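Local coordinates for protein leucine--tRNA ligase (Agrobacterium radiobacter, PDB 5AH5) that probably catalyses the ATP-dependent attachment of leucine to tRNA(Leu), as a class I aminoacyl-tRNA synthetase, at residues Thr489-Phe497 with His529-Ile540; Asn507-Asn515 with Val543-Glu551. All blocks are in the same frame, centred on the assembly; numbering follows the deposited sequence.

Interaction 1: residues Thr489-Phe497 with His529-Ile540; sequences TFVDSSWYF and HATLHLIYSRFI. With LSS (5'-O-(L-leucylsulfamoyl)adenosine), chain I.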
loop_
_atom_site.group_PDB
_atom_site.type_symbol
_atom_site.label_atom_id
_atom_site.label_comp_id
_atom_site.label_asym_id
_atom_site.label_seq_id
_atom_site.Cartn_x
_atom_site.Cartn_y
_atom_site.Cartn_z
ATOM N N THR B 489 9.205 8.817 11.246
ATOM C CA THR B 489 9.171 7.433 10.728
ATOM C C THR B 489 8.784 7.312 9.226
ATOM O O THR B 489 9.323 6.472 8.523
ATOM C CB THR B 489 8.266 6.525 11.566
ATOM O OG1 THR B 489 8.307 5.200 11.046
ATOM C CG2 THR B 489 6.804 6.982 11.626
ATOM N N PHE B 490 7.950 8.216 8.720
ATOM C CA PHE B 490 7.587 8.161 7.315
ATOM C C PHE B 490 8.665 8.631 6.347
ATOM O O PHE B 490 8.595 8.332 5.128
ATOM C CB PHE B 490 6.237 8.828 7.051
ATOM C CG PHE B 490 5.101 8.076 7.668
ATOM C CD1 PHE B 490 4.605 6.914 7.042
ATOM C CD2 PHE B 490 4.502 8.510 8.842
ATOM C CE1 PHE B 490 3.517 6.255 7.566
ATOM C CE2 PHE B 490 3.449 7.813 9.410
ATOM C CZ PHE B 490 2.962 6.665 8.768
ATOM N N VAL B 491 9.714 9.252 6.877
ATOM C CA VAL B 491 10.916 9.502 6.063
ATOM C C VAL B 491 11.583 8.171 5.849
ATOM O O VAL B 491 11.856 7.851 4.730
ATOM C CB VAL B 491 11.926 10.554 6.681
ATOM C CG1 VAL B 491 13.136 10.775 5.758
ATOM C CG2 VAL B 491 11.221 11.891 6.839
ATOM N N ASP B 492 11.788 7.367 6.900
ATOM C CA ASP B 492 12.458 6.094 6.756
ATOM C C ASP B 492 11.739 5.229 5.668
ATOM O O ASP B 492 12.350 4.645 4.781
ATOM C CB ASP B 492 12.417 5.281 8.029
ATOM C CG ASP B 492 12.975 6.026 9.310
ATOM O OD1 ASP B 492 13.227 7.253 9.329
ATOM O OD2 ASP B 492 13.068 5.317 10.314
ATOM N N SER B 493 10.436 5.126 5.812
ATOM C CA SER B 493 9.666 4.221 5.032
ATOM C C SER B 493 9.328 4.788 3.660
ATOM O O SER B 493 8.707 4.103 2.910
ATOM C CB SER B 493 8.407 3.809 5.835
ATOM O OG SER B 493 7.587 4.902 6.177
ATOM N N SER B 494 9.730 6.035 3.329
ATOM C CA SER B 494 9.455 6.579 2.052
ATOM C C SER B 494 10.344 6.052 0.909
ATOM O O SER B 494 10.015 6.284 -0.251
ATOM C CB SER B 494 9.513 8.105 2.079
ATOM O OG SER B 494 10.849 8.571 2.232
ATOM N N TRP B 495 11.456 5.404 1.237
ATOM C CA TRP B 495 12.442 4.938 0.275
ATOM C C TRP B 495 13.055 3.577 0.640
ATOM O O TRP B 495 13.924 3.089 -0.056
ATOM C CB TRP B 495 13.520 5.983 0.143
ATOM C CG TRP B 495 14.488 6.014 1.324
ATOM C CD1 TRP B 495 14.252 6.580 2.524
ATOM C CD2 TRP B 495 15.790 5.415 1.422
ATOM N NE1 TRP B 495 15.328 6.398 3.378
ATOM C CE2 TRP B 495 16.281 5.680 2.723
ATOM C CE3 TRP B 495 16.608 4.724 0.536
ATOM C CZ2 TRP B 495 17.513 5.245 3.145
ATOM C CZ3 TRP B 495 17.799 4.291 0.938
ATOM C CH2 TRP B 495 18.281 4.575 2.246
ATOM N N TYR B 496 12.587 2.916 1.693
ATOM C CA TYR B 496 13.236 1.652 2.130
ATOM C C TYR B 496 13.309 0.546 1.096
ATOM O O TYR B 496 14.194 -0.341 1.157
ATOM C CB TYR B 496 12.518 1.094 3.368
ATOM C CG TYR B 496 11.149 0.394 3.151
ATOM C CD1 TYR B 496 10.011 1.112 2.874
ATOM C CD2 TYR B 496 11.029 -0.974 3.270
ATOM C CE1 TYR B 496 8.771 0.485 2.709
ATOM C CE2 TYR B 496 9.794 -1.631 3.111
ATOM C CZ TYR B 496 8.684 -0.907 2.811
ATOM O OH TYR B 496 7.468 -1.532 2.647
ATOM N N PHE B 497 12.280 0.522 0.248
ATOM C CA PHE B 497 12.167 -0.443 -0.823
ATOM C C PHE B 497 13.318 -0.281 -1.851
ATOM O O PHE B 497 13.652 -1.245 -2.575
ATOM C CB PHE B 497 10.761 -0.358 -1.519
ATOM C CG PHE B 497 10.352 1.055 -1.853
ATOM C CD1 PHE B 497 10.719 1.630 -3.024
ATOM C CD2 PHE B 497 9.680 1.828 -0.949
ATOM C CE1 PHE B 497 10.392 2.928 -3.294
ATOM C CE2 PHE B 497 9.357 3.147 -1.208
ATOM C CZ PHE B 497 9.735 3.703 -2.378
ATOM N N HIS B 529 -2.692 3.302 4.619
ATOM C CA HIS B 529 -1.552 4.118 4.163
ATOM C C HIS B 529 -1.774 4.974 2.936
ATOM O O HIS B 529 -0.847 5.615 2.438
ATOM C CB HIS B 529 -0.305 3.267 4.030
ATOM C CG HIS B 529 0.303 2.930 5.342
ATOM N ND1 HIS B 529 0.861 3.898 6.174
ATOM C CD2 HIS B 529 0.349 1.764 6.023
ATOM C CE1 HIS B 529 1.267 3.317 7.286
ATOM N NE2 HIS B 529 0.950 2.035 7.236
ATOM N N ALA B 530 -3.016 5.036 2.464
ATOM C CA ALA B 530 -3.336 5.749 1.240
ATOM C C ALA B 530 -2.864 7.183 1.212
ATOM O O ALA B 530 -2.395 7.683 0.171
ATOM C CB ALA B 530 -4.841 5.679 0.990
ATOM N N THR B 531 -3.005 7.897 2.322
ATOM C CA THR B 531 -2.465 9.255 2.332
ATOM C C THR B 531 -1.423 9.410 3.449
ATOM O O THR B 531 -1.245 10.521 3.928
ATOM C CB THR B 531 -3.535 10.336 2.467
ATOM O OG1 THR B 531 -4.202 10.148 3.698
ATOM C CG2 THR B 531 -4.517 10.279 1.302
ATOM N N LEU B 532 -0.744 8.307 3.818
ATOM C CA LEU B 532 0.543 8.346 4.540
ATOM C C LEU B 532 1.636 7.783 3.636
ATOM O O LEU B 532 2.058 8.464 2.757
ATOM C CB LEU B 532 0.459 7.622 5.895
ATOM C CG LEU B 532 -0.394 8.380 6.939
ATOM C CD1 LEU B 532 -1.097 7.475 7.913
ATOM C CD2 LEU B 532 0.426 9.388 7.700
ATOM N N HIS B 533 2.083 6.549 3.835
ATOM C CA HIS B 533 3.248 6.017 3.149
ATOM C C HIS B 533 3.083 5.986 1.611
ATOM O O HIS B 533 4.045 6.270 0.882
ATOM C CB HIS B 533 3.608 4.661 3.735
ATOM C CG HIS B 533 4.419 3.771 2.823
ATOM N ND1 HIS B 533 5.755 3.981 2.570
ATOM C CD2 HIS B 533 4.102 2.605 2.190
ATOM C CE1 HIS B 533 6.213 3.021 1.775
ATOM N NE2 HIS B 533 5.224 2.186 1.508
ATOM N N LEU B 534 1.859 5.736 1.107
ATOM C CA LEU B 534 1.626 5.656 -0.337
ATOM C C LEU B 534 1.679 7.024 -0.979
ATOM O O LEU B 534 1.924 7.117 -2.155
ATOM C CB LEU B 534 0.260 4.939 -0.639
ATOM C CG LEU B 534 0.192 3.456 -0.215
ATOM C CD1 LEU B 534 -1.197 2.828 -0.252
ATOM C CD2 LEU B 534 1.195 2.629 -1.041
ATOM N N ILE B 535 1.437 8.120 -0.250
ATOM C CA ILE B 535 1.752 9.439 -0.833
ATOM C C ILE B 535 3.243 9.691 -0.762
ATOM O O ILE B 535 3.848 10.058 -1.736
ATOM C CB ILE B 535 1.108 10.591 -0.068
ATOM C CG1 ILE B 535 -0.378 10.626 -0.351
ATOM C CG2 ILE B 535 1.724 11.940 -0.495
ATOM C CD1 ILE B 535 -0.740 11.233 -1.688
ATOM N N TYR B 536 3.815 9.591 0.442
ATOM C CA TYR B 536 5.236 9.978 0.613
ATOM C C TYR B 536 6.226 9.192 -0.291
ATOM O O TYR B 536 7.127 9.762 -0.862
ATOM C CB TYR B 536 5.630 9.776 2.064
ATOM C CG TYR B 536 4.909 10.635 3.095
ATOM C CD1 TYR B 536 4.740 12.000 2.923
ATOM C CD2 TYR B 536 4.417 10.067 4.227
ATOM C CE1 TYR B 536 4.059 12.777 3.881
ATOM C CE2 TYR B 536 3.796 10.823 5.222
ATOM C CZ TYR B 536 3.615 12.165 5.044
ATOM O OH TYR B 536 2.970 12.825 6.041
ATOM N N SER B 537 6.068 7.866 -0.339
ATOM C CA SER B 537 6.841 6.954 -1.209
ATOM C C SER B 537 6.758 7.332 -2.694
ATOM O O SER B 537 7.779 7.295 -3.417
ATOM C CB SER B 537 6.354 5.501 -1.004
ATOM O OG SER B 537 4.991 5.351 -1.405
ATOM N N ARG B 538 5.562 7.703 -3.172
ATOM C CA ARG B 538 5.485 8.156 -4.553
ATOM C C ARG B 538 6.249 9.475 -4.690
ATOM O O ARG B 538 6.978 9.674 -5.660
ATOM C CB ARG B 538 4.047 8.296 -5.041
ATOM C CG ARG B 538 3.274 6.979 -5.055
ATOM C CD ARG B 538 1.812 7.244 -5.467
ATOM N NE ARG B 538 1.846 7.838 -6.815
ATOM C CZ ARG B 538 1.248 8.964 -7.214
ATOM N NH1 ARG B 538 0.408 9.646 -6.439
ATOM N NH2 ARG B 538 1.467 9.381 -8.457
ATOM N N PHE B 539 6.106 10.364 -3.714
ATOM C CA PHE B 539 6.791 11.653 -3.778
ATOM C C PHE B 539 8.333 11.486 -3.785
ATOM O O PHE B 539 9.046 12.065 -4.606
ATOM C CB PHE B 539 6.338 12.549 -2.612
ATOM C CG PHE B 539 7.238 13.726 -2.356
ATOM C CD1 PHE B 539 7.558 14.610 -3.371
ATOM C CD2 PHE B 539 7.758 13.956 -1.088
ATOM C CE1 PHE B 539 8.373 15.712 -3.144
ATOM C CE2 PHE B 539 8.599 15.044 -0.849
ATOM C CZ PHE B 539 8.900 15.926 -1.880
ATOM N N ILE B 540 8.833 10.634 -2.921
ATOM C CA ILE B 540 10.297 10.535 -2.748
ATOM C C ILE B 540 10.880 9.798 -3.946
ATOM O O ILE B 540 12.033 10.062 -4.319
ATOM C CB ILE B 540 10.678 9.948 -1.354
ATOM C CG1 ILE B 540 10.435 11.010 -0.274
ATOM C CG2 ILE B 540 12.098 9.412 -1.245
ATOM C CD1 ILE B 540 11.202 12.289 -0.443
HETATM C C1 LSS I . 3.003 -0.421 9.091
HETATM N N1 LSS I . -5.369 -7.184 9.126
HETATM O O1 LSS I . 1.864 -0.111 8.820
HETATM S S1 LSS I . 2.269 -2.250 10.571
HETATM C C2 LSS I . -4.773 -7.071 7.940
HETATM N N2 LSS I . 3.312 -1.408 9.913
HETATM O O2 LSS I . -1.998 -3.145 6.817
HETATM N N3 LSS I . -3.583 -6.455 7.771
HETATM O O3 LSS I . 0.270 -3.650 5.331
HETATM C C4 LSS I . -2.967 -5.936 8.859
HETATM N N4 LSS I . 5.443 0.113 9.167
HETATM O O4 LSS I . 0.425 -5.369 8.142
HETATM C C5 LSS I . -3.582 -5.946 10.105
HETATM O O5 LSS I . 1.477 -3.030 9.425
HETATM C C6 LSS I . -4.816 -6.562 10.227
HETATM N N6 LSS I . -5.393 -6.630 11.455
HETATM C C7 LSS I . 5.223 1.076 6.214
HETATM N N7 LSS I . -2.760 -5.310 10.978
HETATM C C8 LSS I . -1.678 -4.860 10.285
HETATM C C9 LSS I . 4.210 0.225 6.984
HETATM N N9 LSS I . -1.805 -5.277 8.998
HETATM C CA LSS I . 4.134 0.380 8.514
HETATM C C10 LSS I . 4.774 2.545 6.262
HETATM C C11 LSS I . 5.357 0.483 4.766
HETATM O O1A LSS I . 1.202 -1.616 11.359
HETATM C C21 LSS I . -0.920 -4.999 7.884
HETATM C C22 LSS I . -0.876 -3.549 7.549
HETATM C C23 LSS I . 0.428 -3.423 6.758
HETATM C C24 LSS I . 1.271 -4.486 7.433
HETATM C C25 LSS I . 2.156 -3.920 8.545
HETATM O O2A LSS I . 2.846 -3.328 11.346
HETATM O O HOH W 1 6.645 6.506 4.176
#

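Interaction 2: residues Asn507-Asn515 with Val543-Glu551; sequences NPIDSSLCN and VLHDLGYIE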
loop_
_atom_site.group_PDB
_atom_site.type_symbol
_atom_site.label_atom_id
_atom_site.label_comp_id
_atom_site.label_asym_id
_atom_site.label_seq_id
_atom_site.Cartn_x
_atom_site.Cartn_y
_atom_site.Cartn_z
ATOM N N ASN B 507 26.759 3.771 -0.056
ATOM C CA ASN B 507 25.912 4.659 -0.844
ATOM C C ASN B 507 24.428 4.331 -0.516
ATOM O O ASN B 507 24.111 3.205 -0.263
ATOM C CB ASN B 507 26.158 4.444 -2.325
ATOM C CG ASN B 507 27.595 4.684 -2.718
ATOM O OD1 ASN B 507 28.256 3.788 -3.252
ATOM N ND2 ASN B 507 28.096 5.900 -2.433
ATOM N N PRO B 508 23.556 5.321 -0.462
ATOM C CA PRO B 508 22.212 5.018 -0.014
ATOM C C PRO B 508 21.538 3.999 -0.959
ATOM O O PRO B 508 21.134 2.896 -0.495
ATOM C CB PRO B 508 21.504 6.370 -0.010
ATOM C CG PRO B 508 22.513 7.408 -0.252
ATOM C CD PRO B 508 23.772 6.760 -0.716
ATOM N N ILE B 509 21.607 4.282 -2.259
ATOM C CA ILE B 509 20.953 3.466 -3.288
ATOM C C ILE B 509 21.905 3.002 -4.435
ATOM O O ILE B 509 22.600 3.800 -5.035
ATOM C CB ILE B 509 19.830 4.254 -3.890
ATOM C CG1 ILE B 509 18.756 4.515 -2.843
ATOM C CG2 ILE B 509 19.196 3.479 -5.035
ATOM C CD1 ILE B 509 17.740 5.555 -3.268
ATOM N N ASP B 510 21.898 1.703 -4.716
ATOM C CA ASP B 510 22.675 1.101 -5.769
ATOM C C ASP B 510 21.845 1.252 -7.056
ATOM O O ASP B 510 20.942 0.457 -7.314
ATOM C CB ASP B 510 22.964 -0.350 -5.389
ATOM C CG ASP B 510 23.914 -1.029 -6.373
ATOM O OD1 ASP B 510 23.768 -0.795 -7.583
ATOM O OD2 ASP B 510 24.747 -1.827 -5.939
ATOM N N SER B 511 22.101 2.337 -7.793
ATOM C CA SER B 511 21.383 2.663 -9.013
ATOM C C SER B 511 21.301 1.504 -9.991
ATOM O O SER B 511 20.254 1.242 -10.560
ATOM C CB SER B 511 22.056 3.876 -9.699
ATOM O OG SER B 511 21.952 5.013 -8.845
ATOM N N SER B 512 22.401 0.795 -10.166
ATOM C CA SER B 512 22.440 -0.190 -11.208
ATOM C C SER B 512 21.591 -1.438 -10.799
ATOM O O SER B 512 20.831 -1.945 -11.638
ATOM C CB SER B 512 23.907 -0.453 -11.670
ATOM O OG SER B 512 24.532 -1.519 -10.976
ATOM N N LEU B 513 21.642 -1.874 -9.529
ATOM C CA LEU B 513 20.740 -2.938 -9.044
ATOM C C LEU B 513 19.257 -2.518 -9.066
ATOM O O LEU B 513 18.411 -3.255 -9.570
ATOM C CB LEU B 513 21.092 -3.394 -7.612
ATOM C CG LEU B 513 22.287 -4.299 -7.353
ATOM C CD1 LEU B 513 22.231 -4.925 -5.973
ATOM C CD2 LEU B 513 22.331 -5.400 -8.406
ATOM N N CYS B 514 18.967 -1.342 -8.500
ATOM C CA CYS B 514 17.623 -0.804 -8.377
ATOM C C CYS B 514 16.914 -0.633 -9.678
ATOM O O CYS B 514 15.710 -0.841 -9.768
ATOM C CB CYS B 514 17.643 0.583 -7.756
ATOM S SG CYS B 514 17.379 0.506 -6.016
ATOM N N ASN B 515 17.631 -0.135 -10.669
ATOM C CA ASN B 515 17.012 0.059 -11.984
ATOM C C ASN B 515 16.674 -1.253 -12.709
ATOM O O ASN B 515 15.873 -1.256 -13.627
ATOM C CB ASN B 515 17.877 0.967 -12.855
ATOM C CG ASN B 515 17.868 2.425 -12.385
ATOM O OD1 ASN B 515 16.878 2.947 -11.826
ATOM N ND2 ASN B 515 18.951 3.103 -12.659
ATOM N N VAL B 543 11.366 12.480 -6.571
ATOM C CA VAL B 543 12.508 13.291 -6.154
ATOM C C VAL B 543 13.804 12.549 -6.498
ATOM O O VAL B 543 14.657 13.113 -7.159
ATOM C CB VAL B 543 12.440 13.661 -4.641
ATOM C CG1 VAL B 543 13.746 14.303 -4.192
ATOM C CG2 VAL B 543 11.305 14.604 -4.395
ATOM N N LEU B 544 13.925 11.284 -6.087
ATOM C CA LEU B 544 15.137 10.547 -6.330
ATOM C C LEU B 544 15.372 10.268 -7.807
ATOM O O LEU B 544 16.531 10.178 -8.256
ATOM C CB LEU B 544 15.176 9.218 -5.508
ATOM C CG LEU B 544 15.132 9.371 -3.977
ATOM C CD1 LEU B 544 14.895 8.022 -3.298
ATOM C CD2 LEU B 544 16.406 10.043 -3.454
ATOM N N HIS B 545 14.289 10.120 -8.559
ATOM C CA HIS B 545 14.354 10.014 -10.023
ATOM C C HIS B 545 14.985 11.293 -10.581
ATOM O O HIS B 545 16.094 11.257 -11.136
ATOM C CB HIS B 545 12.950 9.763 -10.592
ATOM C CG HIS B 545 12.877 9.698 -12.082
ATOM N ND1 HIS B 545 11.715 9.965 -12.770
ATOM C CD2 HIS B 545 13.798 9.385 -13.019
ATOM C CE1 HIS B 545 11.923 9.815 -14.066
ATOM N NE2 HIS B 545 13.177 9.456 -14.242
ATOM N N ASP B 546 14.367 12.426 -10.315
ATOM C CA ASP B 546 14.922 13.700 -10.790
ATOM C C ASP B 546 16.385 13.928 -10.369
ATOM O O ASP B 546 17.131 14.520 -11.124
ATOM C CB ASP B 546 14.134 14.898 -10.284
ATOM C CG ASP B 546 12.706 14.880 -10.680
ATOM O OD1 ASP B 546 12.277 14.124 -11.598
ATOM O OD2 ASP B 546 11.959 15.637 -10.024
ATOM N N LEU B 547 16.801 13.434 -9.207
ATOM C CA LEU B 547 18.184 13.657 -8.788
ATOM C C LEU B 547 19.154 12.596 -9.252
ATOM O O LEU B 547 20.301 12.660 -8.876
ATOM C CB LEU B 547 18.277 13.710 -7.274
ATOM C CG LEU B 547 17.446 14.734 -6.534
ATOM C CD1 LEU B 547 17.783 14.611 -5.055
ATOM C CD2 LEU B 547 17.677 16.124 -7.024
ATOM N N GLY B 548 18.709 11.586 -10.002
ATOM C CA GLY B 548 19.646 10.626 -10.608
ATOM C C GLY B 548 19.842 9.305 -9.910
ATOM O O GLY B 548 20.568 8.436 -10.419
ATOM N N TYR B 549 19.192 9.086 -8.766
ATOM C CA TYR B 549 19.420 7.805 -8.093
ATOM C C TYR B 549 18.817 6.605 -8.844
ATOM O O TYR B 549 19.329 5.460 -8.762
ATOM C CB TYR B 549 18.864 7.850 -6.693
ATOM C CG TYR B 549 19.599 8.821 -5.750
ATOM C CD1 TYR B 549 19.257 10.161 -5.719
ATOM C CD2 TYR B 549 20.638 8.391 -4.940
ATOM C CE1 TYR B 549 19.915 11.043 -4.901
ATOM C CE2 TYR B 549 21.320 9.276 -4.110
ATOM C CZ TYR B 549 20.941 10.598 -4.101
ATOM O OH TYR B 549 21.526 11.525 -3.282
ATOM N N ILE B 550 17.688 6.861 -9.507
ATOM C CA ILE B 550 16.941 5.843 -10.166
ATOM C C ILE B 550 16.409 6.382 -11.460
ATOM O O ILE B 550 16.373 7.574 -11.634
ATOM C CB ILE B 550 15.778 5.350 -9.300
ATOM C CG1 ILE B 550 14.891 6.521 -8.858
ATOM C CG2 ILE B 550 16.301 4.623 -8.100
ATOM C CD1 ILE B 550 13.748 6.149 -7.948
ATOM N N GLU B 551 15.972 5.493 -12.358
ATOM C CA GLU B 551 15.460 5.908 -13.686
ATOM C C GLU B 551 13.951 5.725 -13.869
ATOM O O GLU B 551 13.430 5.925 -14.964
ATOM C CB GLU B 551 16.249 5.190 -14.791
ATOM C CG GLU B 551 17.599 5.882 -15.099
ATOM C CD GLU B 551 18.635 5.023 -15.860
ATOM O OE1 GLU B 551 18.372 3.840 -16.214
ATOM O OE2 GLU B 551 19.745 5.539 -16.114
HETATM O O HOH W 2 19.755 6.038 -12.154
#

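Interaction 1: residues Thr489-Phe497 with His529-Ile540
Phe490 O, Ser493 OG and His533 ND1 converge on one water, which donates to Phe490 O at 2.8 Å and lies in the plane of the His533 ring, at its edge. His533 turns CG away from its own backbone N (chi1 158°), which carries the imidazole from the start of helix 533-546 toward Ser493. NE2, on the other side of the ring, is hydrogen-bonded to Tyr523 OH, which also bonds Tyr496 OH, so bonds at both nitrogens would restrain the ring's rotation. One ring face then takes methyl C11 of 5'-O-(L-leucylsulfamoyl)adenosine, while Ser537 OG lies over the opposite face.

His529 serves the ligand twice: its face receives methyl C10, and its NE2 donates to ligand O1 at 2.8 Å with an N-H...O angle of 158°. Phe490 meets His529 rim to rim and carries Leu532 CD2 over one face, 4.2 Å from the ring centroid, in a CH-pi contact. Tyr536 CD2 packs 3.6 Å from Phe490 CB, completing an aromatic cluster. Farther along the helix, Ser537 CA gives a CH...O contact of 3.4 Å to Ser494 O. Ser494 OG rests against Ile540 CG1 but donates to Val491 O.

At this leucine end of the catalytic pocket the two methyls rest against histidine faces, with the Tyr496 and Ser493 hydroxyls close by, consistent with a pocket shaped for an aliphatic side chain.

Interaction 2: residues Asn507-Asn515 with Val543-Glu551
Ser511 and Tyr549 bring their CA atoms to 5.6 Å where the first turn of helix 511-517 faces the chain leaving helix 533-546. That helix ends in a Schellman motif, with Gly548 at positive phi (99°), and belongs to a beta-alpha-beta crossover of the Rossmann-type catalytic domain, between the neighbouring parallel strands 520-524 and 556-560. The short helix is itself capped: Asp510 OD1, approached from above its carboxylate plane, accepts from Leu513 N.

Two side chains of the short helix grip the outgoing backbone. The Ser511 rotamer (chi1 -63°) directs OG to Tyr549 O, to which it donates at 2.7 Å, tilted from the carbonyl plane. One turn on, Asn515 OD1 accepts from Glu551 N at 2.8 Å, while its ND2 gives a hydrogen to a water that in turn donates to Gly548 O.

Behind these polar links lies an apolar layer. Ile509 reaches with CD1 to Leu544 CD1, 3.8 Å away, and turns CG2 toward Ile550 CG2, which also meets Cys514 CB. Pro508 CG lies 4.4 Å from Tyr549 CE2, a loose approach, and that ring's hydroxyl is hydrogen-bonded to Asp140 of helix 128-143. Toward the surface, the Asn515 amide and Glu551 carboxylate have nearly parallel planes, 4° apart, with ND2 3.7 Å from OE1.

Helix 533-546 serves both contacts: its start and middle form interaction 1, its last turn and the chain beyond form interaction 2. Interaction 1 is wholly buried and built on aromatic rings beside the bound leucyl group, with a water shared between the segments; these are joined by no clear direct hydrogen bond. Interaction 2 is partly exposed, and there two direct hydrogen bonds to main-chain atoms supplement aliphatic packing, away from the ligand. The two meet at Trp495, whose CZ3 lies 3.9 Å from Ile509 CG1 and whose CB is 4.2 Å from Leu544 CD1, so Trp495 joins the packing of the two contacts.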